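Local coordinates for mutual gliding-motility protein MglA (Myxococcus xanthus DK 1622, PDB 6H17) that binds and hydrolyses GTP as a small GTPase switch that coordinates the two forms of gliding motility and controls the direction and speed of movement, at residues F84-A87 with S88-L91; G128-L131 with N132-P135. All blocks are in the same frame, centred on the assembly; numbering follows the deposited sequence. Where two conformers were deposited one is given.

In the fold
Contact 1 forms the first turns of helix 86-93; contact 2 follows it along the chain, in the loop that carries the end of helix 110-125 to strand 136-141. Their centres are 18 Å apart and their nearest atoms about 9 Å, so they do not touch. Helix 110-125 joins them: Asn119 and Asn123 bond to side chains of contact 1, while Leu120 and Leu124 pack against contact 2. Strands 98-104 and 136-141, parallel neighbours in the sheet, are joined through this helix in a beta-alpha-beta crossover. Contact 1, with Tyr85's side chain about 7 Å from the bound analogue, lies probably in the switch II region, as in Arf relatives; contact 2 closes the crossover's return to the sheet.

Contact 1 of 2, residues F84-A87 with S88-L91; sequences FYDA and SRKL
Three successive i to i+4 backbone bonds start helix 86-93: Arg89 N to Tyr85 O (3.2 Å), Lys90 N to Asp86 O (2.9 Å) and Leu91 N to Ala87 O (3.1 Å), with Tyr85 at the N-cap position. The side-chain contact centres on Arg89, whose chain bends at its third torsion (chi3 -73°) and folds the guanidinium back over the start of the helix. One face of that group lies on backbone atoms: Tyr85 C stands 3.4 Å above its plane and Asp86 CA 3.5 Å, both offset toward the rim. With CG of Asp86 anti to the backbone N (chi1 -155°), the carboxylate swings beside its own carbonyl carbon, and OD1 lies 3.6 Å from Arg89 NH2 in a salt bridge. The two side chains cross at about a right angle, and their flat groups are 36° apart, hence not coplanar; OD1 is the carboxylate oxygen nearest both NH2 and NE. Lys90 meets the same carboxylate from one residue further on: bent at its third and fourth torsions, it passes obliquely by Asp86, its CD 3.9 Å from Asp86 OD2. The contact is through the aliphatic part, since the ammonium goes on to a salt bridge with Glu126.

Most of the polar grip comes from outside. Arg89 gives NH1 to the carbonyls of Pro80 and Gln82 and NH2 to that of Val83, which ties the helix start to the loop before it, while NE bonds to Asn119 OD1. Asp86 OD1 accepts from Asn119 and Asn123. The helix, probably part of switch II as in Arf relatives, thus bonds to helix 110-125 through Asp86 and Arg89, while Tyr85 and Ser88 touch Leu55 of strand 52-62.

Contact 2 of 2, residues G128-L131 with N132-P135; sequences GYDL and NKIP
Asp130 OD1 takes the backbone N-H of Asn132 at 2.9 Å from well above its own carboxylate plane, 58° out of it, in a bond that is nonetheless fairly straight at the hydrogen. The side chain reaches there because CG stands opposite the backbone N (chi1 -179°), which turns the carboxylate toward the residues that follow. The main-chain oxygen of the same residue is also used: Lys133 N reaches Asp130 O at 3.1 Å, again from above the carbonyl plane (53°), and Ile134 N adds a weak bond to it at 3.3 Å. Side-chain oxygen to the i+2 amide, together with carbonyl oxygen to the i+3 and i+4 amides, defines an Asx motif, here placed in the loop between helix 110-125 and strand 136-141. That helix ends just upstream in a Schellman motif, with Gly128 at positive phi and Tyr129 N bonded to Leu124 O.

Lys133 crosses Asp130 at about a right angle and comes nearest through its methylene: CE is 3.3 Å from OD2, whereas NZ is 3.8 Å from it, a long salt bridge. Replacing Asp130 with an alanine is likely to leave the Asn132 amide without its side-chain acceptor and Lys133 NZ without this rather distant counter-charge. On the apolar side, Ile134 touches two residues with different branches. Its CD1 sits at the edge of the Tyr129 ring, near the ring plane, 4.2 Å from CD2, and its CG2 is 4.1 Å from Leu131 CD1. Beyond them Leu131 packs on Leu120 and Leu124 of helix 110-125, and Tyr129 and Ile134 both touch Val96.

Contact 1 of 2, residues F84-A87 with S88-L91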
loop_
_atom_site.group_PDB
_atom_site.type_symbol
_atom_site.label_atom_id
_atom_site.label_comp_id
_atom_site.label_asym_id
_atom_site.label_seq_id
_atom_site.Cartn_x
_atom_site.Cartn_y
_atom_site.Cartn_z
ATOM N N PHE A 84 -11.264 -6.811 -12.943
ATOM C CA PHE A 84 -11.476 -8.245 -13.099
ATOM C C PHE A 84 -10.682 -9.092 -12.120
ATOM O O PHE A 84 -11.036 -10.255 -11.904
ATOM C CB PHE A 84 -11.072 -8.652 -14.533
ATOM C CG PHE A 84 -11.230 -10.122 -14.833
ATOM C CD1 PHE A 84 -12.435 -10.622 -15.305
ATOM C CD2 PHE A 84 -10.168 -11.000 -14.666
ATOM C CE1 PHE A 84 -12.581 -11.971 -15.586
ATOM C CE2 PHE A 84 -10.309 -12.345 -14.946
ATOM C CZ PHE A 84 -11.515 -12.830 -15.406
ATOM N N TYR A 85 -9.593 -8.573 -11.562
ATOM C CA TYR A 85 -8.612 -9.391 -10.844
ATOM C C TYR A 85 -8.851 -9.450 -9.344
ATOM O O TYR A 85 -7.919 -9.462 -8.536
ATOM C CB TYR A 85 -7.192 -8.916 -11.167
ATOM C CG TYR A 85 -6.908 -8.975 -12.636
ATOM C CD1 TYR A 85 -6.922 -10.187 -13.309
ATOM C CD2 TYR A 85 -6.628 -7.833 -13.351
ATOM C CE1 TYR A 85 -6.682 -10.251 -14.676
ATOM C CE2 TYR A 85 -6.384 -7.882 -14.714
ATOM C CZ TYR A 85 -6.408 -9.091 -15.362
ATOM O OH TYR A 85 -6.154 -9.149 -16.723
ATOM N N ASP A 86 -10.124 -9.536 -8.947
ATOM C CA ASP A 86 -10.464 -9.587 -7.524
ATOM C C ASP A 86 -9.810 -10.777 -6.830
ATOM O O ASP A 86 -9.339 -10.663 -5.698
ATOM C CB ASP A 86 -11.985 -9.644 -7.366
ATOM C CG ASP A 86 -12.462 -9.113 -6.027
ATOM O OD1 ASP A 86 -11.770 -8.285 -5.412
ATOM O OD2 ASP A 86 -13.587 -9.519 -5.613
ATOM N N ALA A 87 -9.756 -11.931 -7.496
ATOM C CA ALA A 87 -9.197 -13.109 -6.846
ATOM C C ALA A 87 -7.740 -12.883 -6.446
ATOM O O ALA A 87 -7.312 -13.266 -5.352
ATOM C CB ALA A 87 -9.328 -14.336 -7.753
ATOM N N SER A 88 -6.964 -12.233 -7.322
ATOM C CA SER A 88 -5.570 -11.946 -7.006
ATOM C C SER A 88 -5.462 -10.990 -5.833
ATOM O O SER A 88 -4.624 -11.172 -4.939
ATOM C CB SER A 88 -4.886 -11.314 -8.218
ATOM O OG SER A 88 -4.737 -12.234 -9.271
ATOM N N ARG A 89 -6.276 -9.935 -5.838
ATOM C CA ARG A 89 -6.242 -8.981 -4.745
ATOM C C ARG A 89 -6.536 -9.666 -3.424
ATOM O O ARG A 89 -5.905 -9.368 -2.405
ATOM C CB ARG A 89 -7.245 -7.854 -4.980
ATOM C CG ARG A 89 -6.904 -6.990 -6.181
ATOM C CD ARG A 89 -7.754 -5.744 -6.256
ATOM N NE ARG A 89 -9.136 -5.957 -6.646
ATOM C CZ ARG A 89 -9.548 -6.050 -7.896
ATOM N NH1 ARG A 89 -8.656 -6.043 -8.880
ATOM N NH2 ARG A 89 -10.837 -6.180 -8.176
ATOM N N LYS A 90 -7.500 -10.588 -3.420
ATOM C CA LYS A 90 -7.855 -11.278 -2.187
ATOM C C LYS A 90 -6.716 -12.153 -1.685
ATOM O O LYS A 90 -6.475 -12.227 -0.476
ATOM C CB LYS A 90 -9.144 -12.074 -2.407
ATOM C CG LYS A 90 -10.330 -11.138 -2.581
ATOM C CD LYS A 90 -11.516 -11.773 -3.264
ATOM C CE LYS A 90 -12.144 -12.802 -2.381
ATOM N NZ LYS A 90 -12.670 -12.184 -1.124
ATOM N N LEU A 91 -6.002 -12.832 -2.582
ATOM C CA LEU A 91 -4.857 -13.624 -2.150
ATOM C C LEU A 91 -3.812 -12.738 -1.483
ATOM O O LEU A 91 -3.292 -13.062 -0.405
ATOM C CB LEU A 91 -4.253 -14.359 -3.343
ATOM C CG LEU A 91 -5.095 -15.464 -3.981
ATOM C CD1 LEU A 91 -4.343 -16.115 -5.139
ATOM C CD2 LEU A 91 -5.498 -16.506 -2.955
#

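Contact 2 of 2, residues G128-L131 with N132-P135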
loop_
_atom_site.group_PDB
_atom_site.type_symbol
_atom_site.label_atom_id
_atom_site.label_comp_id
_atom_site.label_asym_id
_atom_site.label_seq_id
_atom_site.Cartn_x
_atom_site.Cartn_y
_atom_site.Cartn_z
ATOM N N GLY A 128 -12.118 -11.218 7.523
ATOM C CA GLY A 128 -12.279 -10.970 8.940
ATOM C C GLY A 128 -11.653 -9.697 9.457
ATOM O O GLY A 128 -11.575 -9.516 10.678
ATOM N N TYR A 129 -11.191 -8.819 8.577
ATOM C CA TYR A 129 -10.572 -7.566 8.969
ATOM C C TYR A 129 -11.586 -6.435 8.816
ATOM O O TYR A 129 -12.686 -6.629 8.290
ATOM C CB TYR A 129 -9.336 -7.303 8.089
ATOM C CG TYR A 129 -8.149 -8.253 8.294
ATOM C CD1 TYR A 129 -8.328 -9.620 8.499
ATOM C CD2 TYR A 129 -6.851 -7.775 8.245
ATOM C CE1 TYR A 129 -7.235 -10.472 8.676
ATOM C CE2 TYR A 129 -5.762 -8.608 8.419
ATOM C CZ TYR A 129 -5.952 -9.952 8.631
ATOM O OH TYR A 129 -4.860 -10.778 8.803
ATOM N N ASP A 130 -11.193 -5.239 9.264
ATOM C CA ASP A 130 -12.021 -4.034 9.200
ATOM C C ASP A 130 -11.143 -2.858 8.785
ATOM O O ASP A 130 -10.199 -2.514 9.501
ATOM C CB ASP A 130 -12.661 -3.765 10.571
ATOM C CG ASP A 130 -13.561 -2.530 10.590
ATOM O OD1 ASP A 130 -13.665 -1.813 9.583
ATOM O OD2 ASP A 130 -14.191 -2.285 11.642
ATOM N N LEU A 131 -11.448 -2.240 7.632
ATOM C CA LEU A 131 -10.666 -1.102 7.153
ATOM C C LEU A 131 -10.629 0.039 8.164
ATOM O O LEU A 131 -9.656 0.806 8.202
ATOM C CB LEU A 131 -11.226 -0.594 5.819
ATOM C CG LEU A 131 -10.496 0.565 5.162
ATOM C CD1 LEU A 131 -9.024 0.222 4.961
ATOM C CD2 LEU A 131 -11.140 0.914 3.838
ATOM N N ASN A 132 -11.677 0.170 8.986
ATOM C CA ASN A 132 -11.751 1.272 9.933
ATOM C C ASN A 132 -10.739 1.148 11.063
ATOM O O ASN A 132 -10.441 2.149 11.720
ATOM C CB ASN A 132 -13.140 1.327 10.573
ATOM C CG ASN A 132 -14.216 1.715 9.595
ATOM O OD1 ASN A 132 -13.936 2.302 8.553
ATOM N ND2 ASN A 132 -15.462 1.399 9.930
ATOM N N LYS A 133 -10.230 -0.049 11.316
ATOM C CA LYS A 133 -9.335 -0.297 12.434
ATOM C C LYS A 133 -7.879 -0.467 12.038
ATOM O O LYS A 133 -6.992 -0.167 12.839
ATOM C CB LYS A 133 -9.778 -1.569 13.161
ATOM C CG LYS A 133 -11.155 -1.465 13.775
ATOM C CD LYS A 133 -11.411 -2.656 14.678
ATOM C CE LYS A 133 -12.692 -3.385 14.319
ATOM N NZ LYS A 133 -13.750 -3.151 15.339
ATOM N N ILE A 134 -7.615 -0.931 10.825
ATOM C CA ILE A 134 -6.272 -1.317 10.397
ATOM C C ILE A 134 -5.431 -0.073 10.121
ATOM O O ILE A 134 -5.965 0.965 9.702
ATOM C CB ILE A 134 -6.376 -2.243 9.170
ATOM C CG1 ILE A 134 -5.079 -3.006 8.906
ATOM C CG2 ILE A 134 -6.761 -1.459 7.947
ATOM C CD1 ILE A 134 -5.188 -3.989 7.740
ATOM N N PRO A 135 -4.120 -0.122 10.346
ATOM C CA PRO A 135 -3.245 0.949 9.846
ATOM C C PRO A 135 -3.491 1.206 8.367
ATOM O O PRO A 135 -3.437 0.284 7.544
ATOM C CB PRO A 135 -1.847 0.389 10.099
ATOM C CG PRO A 135 -2.050 -0.426 11.362
ATOM C CD PRO A 135 -3.363 -1.106 11.152
#